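Long-range contacts in phenylacetaldehyde dehydrogenase (Burkholderia cenocepacia, PDB 4O5H), which probably oxidises phenylacetaldehyde to phenylacetate with NAD+ as electron acceptor, as a member of the aldehyde dehydrogenase family: residues D299-G304 against D331-R336; L293-L298 against I446-L451; R322-S327 against V421-D426; E378-A383 against V402-A407. All blocks are in the same frame, centred on the assembly; numbering follows the deposited sequence.

Contact 1: residues D299-G304 against D331-R336; sequences DKAAQG and DGVIER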
loop_
_atom_site.group_PDB
_atom_site.type_symbol
_atom_site.label_atom_id
_atom_site.label_comp_id
_atom_site.label_asym_id
_atom_site.label_seq_id
_atom_site.Cartn_x
_atom_site.Cartn_y
_atom_site.Cartn_z
ATOM N N ASP A 299 7.432 -24.755 -32.680
ATOM C CA ASP A 299 7.822 -25.658 -31.599
ATOM C C ASP A 299 8.226 -24.903 -30.340
ATOM O O ASP A 299 7.875 -25.314 -29.244
ATOM C CB ASP A 299 8.939 -26.582 -32.034
ATOM C CG ASP A 299 8.474 -27.597 -33.070
ATOM O OD1 ASP A 299 7.364 -28.145 -32.955
ATOM O OD2 ASP A 299 9.232 -27.855 -33.999
ATOM N N LYS A 300 8.998 -23.838 -30.488
ATOM C CA LYS A 300 9.363 -22.987 -29.354
ATOM C C LYS A 300 8.131 -22.414 -28.683
ATOM O O LYS A 300 8.050 -22.340 -27.426
ATOM C CB LYS A 300 10.246 -21.805 -29.803
ATOM C CG LYS A 300 10.383 -20.652 -28.760
ATOM C CD LYS A 300 11.719 -20.493 -28.029
ATOM C CE LYS A 300 11.974 -19.065 -27.532
ATOM N NZ LYS A 300 12.231 -18.048 -28.589
ATOM N N ALA A 301 7.193 -21.955 -29.487
ATOM C CA ALA A 301 5.980 -21.347 -28.935
ATOM C C ALA A 301 5.157 -22.388 -28.204
ATOM O O ALA A 301 4.675 -22.131 -27.086
ATOM C CB ALA A 301 5.160 -20.681 -30.024
ATOM N N ALA A 302 5.039 -23.577 -28.774
ATOM C CA ALA A 302 4.233 -24.608 -28.151
ATOM C C ALA A 302 4.866 -25.048 -26.830
ATOM O O ALA A 302 4.171 -25.269 -25.852
ATOM C CB ALA A 302 4.061 -25.805 -29.066
ATOM N N GLN A 303 6.180 -25.187 -26.812
ATOM C CA GLN A 303 6.857 -25.586 -25.588
ATOM C C GLN A 303 6.671 -24.486 -24.538
ATOM O O GLN A 303 6.473 -24.773 -23.381
ATOM C CB GLN A 303 8.336 -25.860 -25.870
ATOM C CG GLN A 303 9.071 -26.515 -24.730
ATOM C CD GLN A 303 8.576 -27.930 -24.484
ATOM O OE1 GLN A 303 8.591 -28.765 -25.386
ATOM N NE2 GLN A 303 8.068 -28.181 -23.296
ATOM N N GLY A 304 6.717 -23.232 -24.970
ATOM C CA GLY A 304 6.505 -22.086 -24.104
ATOM C C GLY A 304 5.115 -22.001 -23.511
ATOM O O GLY A 304 4.971 -21.784 -22.306
ATOM N N ASP A 331 -3.655 -23.578 -35.068
ATOM C CA ASP A 331 -3.805 -25.039 -35.174
ATOM C C ASP A 331 -2.495 -25.752 -34.949
ATOM O O ASP A 331 -2.433 -26.714 -34.203
ATOM C CB ASP A 331 -4.375 -25.449 -36.537
ATOM C CG ASP A 331 -5.801 -24.979 -36.737
ATOM O OD1 ASP A 331 -6.551 -24.811 -35.753
ATOM O OD2 ASP A 331 -6.179 -24.779 -37.873
ATOM N N GLY A 332 -1.424 -25.255 -35.549
ATOM C CA GLY A 332 -0.110 -25.866 -35.359
ATOM C C GLY A 332 0.408 -25.759 -33.927
ATOM O O GLY A 332 0.974 -26.715 -33.385
ATOM N N VAL A 333 0.229 -24.609 -33.305
ATOM C CA VAL A 333 0.675 -24.465 -31.921
ATOM C C VAL A 333 -0.129 -25.385 -30.967
ATOM O O VAL A 333 0.445 -26.145 -30.194
ATOM C CB VAL A 333 0.627 -23.010 -31.466
ATOM C CG1 VAL A 333 0.953 -22.895 -29.985
ATOM C CG2 VAL A 333 1.628 -22.178 -32.255
ATOM N N ILE A 334 -1.446 -25.359 -31.068
ATOM C CA ILE A 334 -2.277 -26.127 -30.183
ATOM C C ILE A 334 -2.104 -27.645 -30.371
ATOM O O ILE A 334 -2.084 -28.422 -29.391
ATOM C CB ILE A 334 -3.761 -25.668 -30.278
ATOM C CG1 ILE A 334 -4.424 -25.725 -28.936
ATOM C CG2 ILE A 334 -4.550 -26.551 -31.227
ATOM C CD1 ILE A 334 -3.840 -24.713 -27.961
ATOM N N GLU A 335 -1.963 -28.080 -31.612
ATOM C CA GLU A 335 -1.694 -29.479 -31.880
ATOM C C GLU A 335 -0.435 -29.891 -31.126
ATOM O O GLU A 335 -0.433 -30.892 -30.418
ATOM C CB GLU A 335 -1.566 -29.665 -33.357
ATOM C CG GLU A 335 -1.156 -31.044 -33.854
ATOM C CD GLU A 335 -0.429 -30.986 -35.208
ATOM O OE1 GLU A 335 0.787 -30.642 -35.309
ATOM O OE2 GLU A 335 -1.099 -31.289 -36.198
ATOM N N ARG A 336 0.600 -29.076 -31.222
ATOM C CA ARG A 336 1.848 -29.358 -30.526
ATOM C C ARG A 336 1.706 -29.319 -29.000
ATOM O O ARG A 336 2.275 -30.162 -28.312
ATOM C CB ARG A 336 2.950 -28.403 -30.961
ATOM C CG ARG A 336 3.449 -28.638 -32.379
ATOM C CD ARG A 336 4.245 -27.421 -32.837
ATOM N NE ARG A 336 4.948 -27.654 -34.084
ATOM C CZ ARG A 336 4.373 -27.627 -35.279
ATOM N NH1 ARG A 336 3.066 -27.380 -35.413
ATOM N NH2 ARG A 336 5.102 -27.854 -36.361
#
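Asp299 and Arg336 cross at about a right angle between two helices, and a single carboxylate oxygen does the touching. Arg336 NE donates to Asp299 OD1 at 2.7 Å, a rather bent bond (146° at the hydrogen) within a salt bridge. The oxygen lies at the guanidinium edge, almost in its plane, whereas NE meets the carboxylate from above its plane; the two flat groups are therefore oblique to each other. Arg336 CG stands beside its own backbone N (chi1 -71°), and the extended chain runs back along the helix until NH1 donates to Gly332 O at 3.0 Å. Two grips, NE on Asp299 and NH1 on Gly332, fix the rotation of the guanidinium. Glu335 OE1 adds only a long, out-of-plane charge contact with NH1, completing a salt-bridge network.

Beside this salt bridge the packing is apolar. Ala302 CB presses on Arg336 CB at 3.4 Å. Val333 spreads its branches over two alanines, CG2 to Ala301 CB and CG1 to Ala302 CB, both at 4.4 Å. The segment axes come within 8.6 Å at a crossing angle of -51°. Leu298 also touches Val333 and Arg336. This is neighbouring-helix packing in an alpha/beta fold: helix 298-310 belongs to the beta-alpha-beta crossover from strand 288-292 to strand 320-326, and helix 330-343 follows directly.

Contact 2: residues L293-L298 against I446-L451; sequences LPDVDL and IWSNDL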
loop_
_atom_site.group_PDB
_atom_site.type_symbol
_atom_site.label_atom_id
_atom_site.label_comp_id
_atom_site.label_asym_id
_atom_site.label_seq_id
_atom_site.Cartn_x
_atom_site.Cartn_y
_atom_site.Cartn_z
ATOM N N LEU A 293 2.356 -14.349 -31.124
ATOM C CA LEU A 293 2.306 -13.639 -32.409
ATOM C C LEU A 293 2.698 -14.562 -33.566
ATOM O O LEU A 293 3.319 -15.597 -33.351
ATOM C CB LEU A 293 3.179 -12.381 -32.360
ATOM C CG LEU A 293 2.816 -11.374 -31.268
ATOM C CD1 LEU A 293 3.596 -10.077 -31.413
ATOM C CD2 LEU A 293 1.311 -11.090 -31.233
ATOM N N PRO A 294 2.296 -14.203 -34.813
ATOM C CA PRO A 294 2.407 -15.167 -35.906
ATOM C C PRO A 294 3.820 -15.365 -36.418
ATOM O O PRO A 294 4.024 -16.249 -37.219
ATOM C CB PRO A 294 1.528 -14.567 -37.012
ATOM C CG PRO A 294 1.434 -13.125 -36.701
ATOM C CD PRO A 294 1.531 -13.013 -35.203
ATOM N N ASP A 295 4.793 -14.588 -35.952
ATOM C CA ASP A 295 6.169 -14.756 -36.413
ATOM C C ASP A 295 6.965 -15.829 -35.663
ATOM O O ASP A 295 8.131 -16.020 -35.982
ATOM C CB ASP A 295 6.930 -13.430 -36.357
ATOM C CG ASP A 295 7.144 -12.906 -34.890
ATOM O OD1 ASP A 295 6.152 -12.549 -34.227
ATOM O OD2 ASP A 295 8.316 -12.814 -34.472
ATOM N N VAL A 296 6.387 -16.497 -34.663
ATOM C CA VAL A 296 7.151 -17.442 -33.841
ATOM C C VAL A 296 7.555 -18.722 -34.536
ATOM O O VAL A 296 6.917 -19.165 -35.503
ATOM C CB VAL A 296 6.378 -17.902 -32.562
ATOM C CG1 VAL A 296 6.162 -16.735 -31.622
ATOM C CG2 VAL A 296 5.056 -18.559 -32.901
ATOM N N ASP A 297 8.596 -19.340 -34.010
ATOM C CA ASP A 297 8.876 -20.742 -34.278
ATOM C C ASP A 297 7.793 -21.564 -33.573
ATOM O O ASP A 297 7.601 -21.425 -32.362
ATOM C CB ASP A 297 10.223 -21.121 -33.685
ATOM C CG ASP A 297 10.561 -22.578 -33.902
ATOM O OD1 ASP A 297 9.944 -23.474 -33.309
ATOM O OD2 ASP A 297 11.486 -22.845 -34.669
ATOM N N LEU A 298 7.115 -22.435 -34.310
ATOM C CA LEU A 298 5.955 -23.147 -33.765
ATOM C C LEU A 298 6.290 -24.083 -32.607
ATOM O O LEU A 298 5.524 -24.186 -31.635
ATOM C CB LEU A 298 5.265 -23.955 -34.858
ATOM C CG LEU A 298 4.700 -23.199 -36.070
ATOM C CD1 LEU A 298 3.983 -24.179 -36.984
ATOM C CD2 LEU A 298 3.751 -22.104 -35.661
ATOM N N ILE A 446 4.254 -12.504 -23.954
ATOM C CA ILE A 446 4.208 -12.285 -25.371
ATOM C C ILE A 446 5.295 -13.148 -26.002
ATOM O O ILE A 446 6.444 -13.141 -25.520
ATOM C CB ILE A 446 4.534 -10.828 -25.682
ATOM C CG1 ILE A 446 3.554 -9.884 -24.991
ATOM C CG2 ILE A 446 4.499 -10.613 -27.173
ATOM C CD1 ILE A 446 4.067 -8.456 -24.936
ATOM N N TRP A 447 4.955 -13.878 -27.061
ATOM C CA TRP A 447 5.879 -14.771 -27.745
ATOM C C TRP A 447 6.041 -14.227 -29.160
ATOM O O TRP A 447 5.095 -14.304 -29.942
ATOM C CB TRP A 447 5.362 -16.251 -27.710
ATOM C CG TRP A 447 5.406 -16.704 -26.289
ATOM C CD1 TRP A 447 4.574 -16.315 -25.296
ATOM C CD2 TRP A 447 6.400 -17.541 -25.684
ATOM N NE1 TRP A 447 4.955 -16.889 -24.112
ATOM C CE2 TRP A 447 6.081 -17.638 -24.322
ATOM C CE3 TRP A 447 7.511 -18.236 -26.174
ATOM C CZ2 TRP A 447 6.847 -18.366 -23.416
ATOM C CZ3 TRP A 447 8.260 -18.957 -25.293
ATOM C CH2 TRP A 447 7.920 -19.020 -23.910
ATOM N N SER A 448 7.248 -13.737 -29.477
ATOM C CA SER A 448 7.570 -13.069 -30.732
ATOM C C SER A 448 9.046 -12.676 -30.752
ATOM O O SER A 448 9.706 -12.684 -29.697
ATOM C CB SER A 448 6.746 -11.793 -30.866
ATOM O OG SER A 448 6.970 -11.152 -32.106
ATOM N N ASN A 449 9.553 -12.390 -31.932
ATOM C CA ASN A 449 10.896 -11.832 -32.111
ATOM C C ASN A 449 10.806 -10.490 -32.874
ATOM O O ASN A 449 11.810 -9.935 -33.287
ATOM C CB ASN A 449 11.804 -12.816 -32.860
ATOM C CG ASN A 449 13.279 -12.410 -32.829
ATOM O OD1 ASN A 449 13.827 -12.092 -31.780
ATOM N ND2 ASN A 449 13.909 -12.384 -34.008
ATOM N N ASP A 450 9.589 -9.941 -32.941
ATOM C CA ASP A 450 9.268 -8.715 -33.660
ATOM C C ASP A 450 9.386 -7.524 -32.668
ATOM O O ASP A 450 8.483 -7.272 -31.905
ATOM C CB ASP A 450 7.817 -8.854 -34.171
ATOM C CG ASP A 450 7.336 -7.658 -35.005
ATOM O OD1 ASP A 450 7.765 -6.503 -34.874
ATOM O OD2 ASP A 450 6.430 -7.895 -35.790
ATOM N N LEU A 451 10.485 -6.790 -32.747
ATOM C CA LEU A 451 10.787 -5.690 -31.835
ATOM C C LEU A 451 9.669 -4.663 -31.770
ATOM O O LEU A 451 9.220 -4.330 -30.686
ATOM C CB LEU A 451 12.086 -4.960 -32.268
ATOM C CG LEU A 451 12.439 -3.717 -31.419
ATOM C CD1 LEU A 451 13.294 -4.121 -30.243
ATOM C CD2 LEU A 451 13.193 -2.686 -32.252
HETATM O O HOH W 1 4.562 -10.606 -35.143
#
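Leu293 N donates to Trp447 O at 3.0 Å, joining the chain just past strand 288-292 to the end of strand 443-447, and Leu293 to Val296 then form a type I beta turn. The turn presents Asp295, whose carboxylate takes two donors from the other segment, each on a syn lone pair. Ser448 OG donates a hydrogen bond to Asp295 OD1 at 2.7 Å, and Asn449 N donates to Asp295 OD2 at 2.9 Å in a nearly straight bond (167°). CG of Asp295 sits between its backbone N and carbonyl carbon (chi1 66°), which swings the carboxylate over the Ser448-Asn449 backbone. The serine hydroxyl is used twice, since Asp450 N donates to Ser448 OG at 3.0 Å in an ST turn. A water donates to Asp295 OD1 at 2.7 Å and, weakly, to Asp450 OD2, so it stands between two carboxylates and may ease their mutual repulsion.

The apolar part is smaller. Val296 CG1 lies tight against Trp447 O at 3.1 Å and also meets Trp447 CB, while the indole itself leads away and bonds through NE1 to Ser445. Leu293 CD1 rests alongside Ser448 at 3.6 Å from OG, with Ile446 CG2 farther off.

Two aspartates then start helices as N-caps: Asp297 OD1 accepts from Lys300 N, and Asp450 OD1 from Ala453 N. Neighbouring parallel strands, each leading through a short loop into an N-capped helix, are the strand-turn-helix pattern of alpha/beta folds, here in the catalytic domain.

Contact 3: residues R322-S327 against V421-D426; sequences RAYIHS and VAMPFD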
loop_
_atom_site.group_PDB
_atom_site.type_symbol
_atom_site.label_atom_id
_atom_site.label_comp_id
_atom_site.label_asym_id
_atom_site.label_seq_id
_atom_site.Cartn_x
_atom_site.Cartn_y
_atom_site.Cartn_z
ATOM N N ARG A 322 -4.571 -18.691 -19.894
ATOM C CA ARG A 322 -5.285 -18.375 -21.128
ATOM C C ARG A 322 -4.300 -18.148 -22.249
ATOM O O ARG A 322 -3.514 -17.211 -22.184
ATOM C CB ARG A 322 -6.121 -17.096 -20.976
ATOM C CG ARG A 322 -7.184 -17.162 -19.914
ATOM C CD ARG A 322 -7.985 -15.877 -19.828
ATOM N NE ARG A 322 -7.225 -14.775 -19.285
ATOM C CZ ARG A 322 -7.259 -13.521 -19.714
ATOM N NH1 ARG A 322 -7.895 -13.168 -20.824
ATOM N NH2 ARG A 322 -6.549 -12.609 -19.078
ATOM N N ALA A 323 -4.371 -18.960 -23.313
ATOM C CA ALA A 323 -3.485 -18.768 -24.437
ATOM C C ALA A 323 -4.271 -18.166 -25.586
ATOM O O ALA A 323 -5.292 -18.699 -25.999
ATOM C CB ALA A 323 -2.837 -20.067 -24.846
ATOM N N TYR A 324 -3.807 -17.020 -26.072
ATOM C CA TYR A 324 -4.374 -16.379 -27.239
ATOM C C TYR A 324 -3.312 -16.459 -28.322
ATOM O O TYR A 324 -2.252 -15.838 -28.227
ATOM C CB TYR A 324 -4.765 -14.935 -26.908
ATOM C CG TYR A 324 -5.852 -14.876 -25.869
ATOM C CD1 TYR A 324 -7.160 -15.225 -26.184
ATOM C CD2 TYR A 324 -5.562 -14.539 -24.542
ATOM C CE1 TYR A 324 -8.152 -15.189 -25.214
ATOM C CE2 TYR A 324 -6.532 -14.511 -23.575
ATOM C CZ TYR A 324 -7.827 -14.840 -23.896
ATOM O OH TYR A 324 -8.794 -14.828 -22.943
ATOM N N ILE A 325 -3.619 -17.203 -29.379
ATOM C CA ILE A 325 -2.647 -17.505 -30.405
ATOM C C ILE A 325 -3.163 -17.040 -31.763
ATOM O O ILE A 325 -4.310 -17.288 -32.113
ATOM C CB ILE A 325 -2.407 -19.016 -30.497
ATOM C CG1 ILE A 325 -1.937 -19.543 -29.143
ATOM C CG2 ILE A 325 -1.407 -19.332 -31.590
ATOM C CD1 ILE A 325 -2.258 -21.023 -28.957
ATOM N N HIS A 326 -2.315 -16.318 -32.487
ATOM C CA HIS A 326 -2.726 -15.750 -33.726
ATOM C C HIS A 326 -3.283 -16.858 -34.637
ATOM O O HIS A 326 -2.713 -17.943 -34.729
ATOM C CB HIS A 326 -1.558 -15.005 -34.375
ATOM C CG HIS A 326 -1.964 -14.208 -35.568
ATOM N ND1 HIS A 326 -2.218 -14.791 -36.783
ATOM C CD2 HIS A 326 -2.211 -12.888 -35.728
ATOM C CE1 HIS A 326 -2.586 -13.873 -37.653
ATOM N NE2 HIS A 326 -2.593 -12.709 -37.035
ATOM N N SER A 327 -4.369 -16.542 -35.330
ATOM C CA SER A 327 -5.067 -17.506 -36.164
ATOM C C SER A 327 -4.201 -18.162 -37.254
ATOM O O SER A 327 -4.410 -19.325 -37.576
ATOM C CB SER A 327 -6.304 -16.854 -36.812
ATOM O OG SER A 327 -5.953 -15.693 -37.552
ATOM N N VAL A 421 -6.896 -22.870 -21.219
ATOM C CA VAL A 421 -7.908 -22.556 -22.221
ATOM C C VAL A 421 -7.169 -21.849 -23.355
ATOM O O VAL A 421 -6.303 -21.020 -23.091
ATOM C CB VAL A 421 -9.077 -21.722 -21.672
ATOM C CG1 VAL A 421 -9.797 -22.492 -20.579
ATOM C CG2 VAL A 421 -8.618 -20.351 -21.139
ATOM N N ALA A 422 -7.480 -22.210 -24.607
ATOM C CA ALA A 422 -6.745 -21.652 -25.729
ATOM C C ALA A 422 -7.685 -21.220 -26.848
ATOM O O ALA A 422 -8.534 -22.016 -27.292
ATOM C CB ALA A 422 -5.771 -22.682 -26.264
ATOM N N MET A 423 -7.475 -19.999 -27.334
ATOM C CA MET A 423 -8.336 -19.368 -28.359
ATOM C C MET A 423 -7.522 -18.587 -29.380
ATOM O O MET A 423 -6.447 -18.091 -29.061
ATOM C CB MET A 423 -9.317 -18.408 -27.671
ATOM C CG MET A 423 -10.400 -19.109 -26.836
ATOM S SD MET A 423 -10.978 -18.120 -25.421
ATOM C CE MET A 423 -9.625 -18.370 -24.299
ATOM N N PRO A 424 -8.057 -18.439 -30.604
ATOM C CA PRO A 424 -7.414 -17.682 -31.649
ATOM C C PRO A 424 -7.719 -16.194 -31.599
ATOM O O PRO A 424 -8.673 -15.778 -30.973
ATOM C CB PRO A 424 -8.007 -18.301 -32.919
ATOM C CG PRO A 424 -9.409 -18.676 -32.516
ATOM C CD PRO A 424 -9.278 -19.128 -31.084
ATOM N N PHE A 425 -6.884 -15.397 -32.257
ATOM C CA PHE A 425 -7.186 -14.011 -32.540
ATOM C C PHE A 425 -6.639 -13.648 -33.896
ATOM O O PHE A 425 -5.658 -14.229 -34.350
ATOM C CB PHE A 425 -6.611 -13.065 -31.488
ATOM C CG PHE A 425 -5.110 -12.951 -31.515
ATOM C CD1 PHE A 425 -4.490 -11.985 -32.281
ATOM C CD2 PHE A 425 -4.316 -13.763 -30.684
ATOM C CE1 PHE A 425 -3.116 -11.874 -32.303
ATOM C CE2 PHE A 425 -2.932 -13.639 -30.679
ATOM C CZ PHE A 425 -2.332 -12.712 -31.510
ATOM N N ASP A 426 -7.270 -12.654 -34.531
ATOM C CA ASP A 426 -6.877 -12.216 -35.885
ATOM C C ASP A 426 -6.006 -11.006 -35.907
ATOM O O ASP A 426 -5.280 -10.832 -36.847
ATOM C CB ASP A 426 -8.113 -11.940 -36.736
ATOM C CG ASP A 426 -8.873 -13.204 -37.055
ATOM O OD1 ASP A 426 -8.242 -14.294 -37.107
ATOM O OD2 ASP A 426 -10.104 -13.117 -37.199
#
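The Phe425 ring has His326 CA over one face, 3.8 Å from its centroid in a CH-pi contact, and Tyr324 O at its edge, close to the ring plane. The imidazole of His326 turns its own edge to the Phe425 face, an offset edge-to-face pair with planes 81° apart and centroids separated by 5.3 Å. Over one face of the imidazole lies Phe425 O, while ND1 is bonded to Lys328 N. Phe425 CG stands between its backbone N and carbonyl carbon (chi1 70°), which folds the ring across the neighbouring strand, against Tyr324 CB and the His326 backbone.

Tyr324 and Met423 run side by side, pointing the same way. Met423 CE is 3.6 Å from Tyr324 CE1, approaching obliquely, and its sulfur makes a Met-aromatic contact with the ring. Tyr324 OH accepts from Arg322 NH1 at 2.8 Å and is also bonded to Gln406; Arg322 lays its CG against Val421 CG2.

Arg322, Tyr324, His326, Val421, Met423 and Phe425 share one face of two adjacent parallel strands, 320-326 and 419-425, inside the seven-stranded sheet of the aldehyde dehydrogenase catalytic domain. Backbone bonds alternate between the strands from Ala323 N to Val421 O (2.8 Å) through to Ser327 N with Phe425 O. On the opposite face Ala323, Ala422, Ile325 and Pro424 lie under helix 330-343, whose Phe330, Val333 and Ile334 touch three of them.

Past the strand ends, Ser327 OG donates to Asp426 OD1 at 2.7 Å, nearly along the C-O axis of the carboxylate.

Contact 4: residues E378-A383 against V402-A407; sequences EGARAA and VDTTQA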
loop_
_atom_site.group_PDB
_atom_site.type_symbol
_atom_site.label_atom_id
_atom_site.label_comp_id
_atom_site.label_asym_id
_atom_site.label_seq_id
_atom_site.Cartn_x
_atom_site.Cartn_y
_atom_site.Cartn_z
ATOM N N GLU A 378 -20.336 -26.185 -20.526
ATOM C CA GLU A 378 -20.597 -24.973 -21.304
ATOM C C GLU A 378 -20.204 -25.092 -22.766
ATOM O O GLU A 378 -20.410 -24.147 -23.532
ATOM C CB GLU A 378 -19.899 -23.771 -20.677
ATOM C CG GLU A 378 -20.437 -23.414 -19.304
ATOM C CD GLU A 378 -19.902 -22.074 -18.804
ATOM O OE1 GLU A 378 -18.853 -21.987 -18.222
ATOM O OE2 GLU A 378 -20.564 -21.067 -19.051
ATOM N N GLY A 379 -19.662 -26.234 -23.173
ATOM C CA GLY A 379 -19.403 -26.482 -24.604
ATOM C C GLY A 379 -17.931 -26.559 -24.980
ATOM O O GLY A 379 -17.604 -26.724 -26.144
ATOM N N ALA A 380 -17.041 -26.415 -24.018
ATOM C CA ALA A 380 -15.608 -26.539 -24.287
ATOM C C ALA A 380 -15.283 -27.981 -24.522
ATOM O O ALA A 380 -16.007 -28.863 -24.051
ATOM C CB ALA A 380 -14.800 -26.024 -23.101
ATOM N N ARG A 381 -14.207 -28.235 -25.242
ATOM C CA ARG A 381 -13.750 -29.590 -25.399
ATOM C C ARG A 381 -12.280 -29.743 -25.128
ATOM O O ARG A 381 -11.505 -28.793 -25.290
ATOM C CB ARG A 381 -14.116 -30.148 -26.767
ATOM C CG ARG A 381 -13.174 -29.847 -27.881
ATOM C CD ARG A 381 -13.693 -30.389 -29.214
ATOM N NE ARG A 381 -13.028 -29.626 -30.263
ATOM C CZ ARG A 381 -11.772 -29.837 -30.651
ATOM N NH1 ARG A 381 -11.073 -30.823 -30.140
ATOM N NH2 ARG A 381 -11.223 -29.056 -31.575
ATOM N N ALA A 382 -11.915 -30.948 -24.692
ATOM C CA ALA A 382 -10.540 -31.235 -24.318
ATOM C C ALA A 382 -9.721 -31.699 -25.512
ATOM O O ALA A 382 -10.010 -32.713 -26.127
ATOM C CB ALA A 382 -10.512 -32.290 -23.238
ATOM N N ALA A 383 -8.715 -30.929 -25.868
ATOM C CA ALA A 383 -7.748 -31.356 -26.857
ATOM C C ALA A 383 -6.750 -32.291 -26.212
ATOM O O ALA A 383 -6.047 -33.030 -26.900
ATOM C CB ALA A 383 -7.025 -30.153 -27.438
ATOM N N VAL A 402 -10.232 -26.318 -25.662
ATOM C CA VAL A 402 -10.466 -25.459 -26.818
ATOM C C VAL A 402 -11.967 -25.280 -27.046
ATOM O O VAL A 402 -12.778 -25.875 -26.362
ATOM C CB VAL A 402 -9.800 -26.004 -28.093
ATOM C CG1 VAL A 402 -8.303 -26.102 -27.886
ATOM C CG2 VAL A 402 -10.383 -27.350 -28.500
ATOM N N ASP A 403 -12.314 -24.427 -27.999
ATOM C CA ASP A 403 -13.701 -24.053 -28.273
ATOM C C ASP A 403 -14.271 -23.340 -27.079
ATOM O O ASP A 403 -15.471 -23.416 -26.794
ATOM C CB ASP A 403 -14.591 -25.252 -28.629
ATOM C CG ASP A 403 -14.142 -25.990 -29.890
ATOM O OD1 ASP A 403 -13.462 -25.399 -30.733
ATOM O OD2 ASP A 403 -14.512 -27.167 -30.018
ATOM N N THR A 404 -13.412 -22.635 -26.370
ATOM C CA THR A 404 -13.855 -21.843 -25.222
ATOM C C THR A 404 -14.210 -20.435 -25.657
ATOM O O THR A 404 -13.816 -20.001 -26.723
ATOM C CB THR A 404 -12.765 -21.743 -24.168
ATOM O OG1 THR A 404 -11.554 -21.284 -24.785
ATOM C CG2 THR A 404 -12.520 -23.091 -23.512
ATOM N N THR A 405 -14.976 -19.729 -24.837
ATOM C CA THR A 405 -15.300 -18.313 -25.083
ATOM C C THR A 405 -15.056 -17.507 -23.799
ATOM O O THR A 405 -15.002 -18.076 -22.698
ATOM C CB THR A 405 -16.781 -18.124 -25.443
ATOM O OG1 THR A 405 -17.561 -18.498 -24.309
ATOM C CG2 THR A 405 -17.180 -18.967 -26.644
ATOM N N GLN A 406 -14.984 -16.187 -23.934
ATOM C CA GLN A 406 -14.708 -15.318 -22.793
ATOM C C GLN A 406 -15.795 -15.383 -21.730
ATOM O O GLN A 406 -15.534 -15.056 -20.581
ATOM C CB GLN A 406 -14.492 -13.858 -23.241
ATOM C CG GLN A 406 -13.290 -13.669 -24.170
ATOM C CD GLN A 406 -11.960 -13.937 -23.478
ATOM O OE1 GLN A 406 -11.249 -14.896 -23.812
ATOM N NE2 GLN A 406 -11.627 -13.098 -22.485
ATOM N N ALA A 407 -16.990 -15.823 -22.090
ATOM C CA ALA A 407 -18.069 -15.926 -21.111
ATOM C C ALA A 407 -17.966 -17.138 -20.195
ATOM O O ALA A 407 -18.666 -17.210 -19.197
ATOM C CB ALA A 407 -19.420 -15.957 -21.841
HETATM O O HOH W 2 -20.419 -18.994 -17.792
#
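Val402 pairs with Arg381 through both backbone polar atoms: Val402 N donates to Arg381 O at 2.8 Å, and Arg381 N to Val402 O at 3.0 Å. The side chains of this antiparallel, hydrogen-bonded pair share a face of the sheet. Val402 CG2 sits over the centre of one guanidinium face of Arg381, 3.6 Å from CZ, while CG1 touches Ala383 CB at 4.3 Å.

At Asp403 the chain takes a left-handed backbone conformation (phi 64°) and sets its carboxylate beside the same arginine. Arg381 NE donates to Asp403 OD2 at 2.9 Å in a bent salt-bridge bond (133°), coming from above the carboxylate plane, with the two flat groups turned 65° apart. Valine on a face and aspartate near the edge together hold the guanidinium. Strand 381-384 is thereby tied antiparallel to strand 399-402 at one border of the catalytic-domain sheet, whose other neighbouring strands run parallel. It begins soon after helix 362-378, which Gly379 terminates with a Schellman motif.

Thr404 CG2 meets Ala380 CB at 3.7 Å; the residue also packs on Val421, Met423 and Val411. Farther along, Ala407 O accepts from a water at 2.9 Å. That water's link to Glu378 OE2 is doubtful because the separation is implausibly short; the other oxygen of Glu378, OE1, is bonded to Arg409 N.

How the contacts relate
All four contacts lie in one alpha/beta unit. Contacts 2, 3 and 4 reach the same sheet, and the helices of contact 1 pack against it: Ile334 CD1 comes within 3.3 Å of Ala422 CB of contact 3. Contacts 1 and 2 meet where Gly304 CA lies 3.4 Å from Trp447 CH2. The centre of contact 3 is about 12 Å from those of contacts 1 and 4 and about 13 Å from that of contact 2. Met423 CG packs on Thr404 OG1 (3.2 Å) towards contact 4, and Pro294 CD meets His326 CG (3.7 Å) towards contact 2. Contacts 2 and 4 do not touch; their nearest atoms are about 14 Å apart. The sodium ligands Val51, Asp119 and Asp212 belong to none of them.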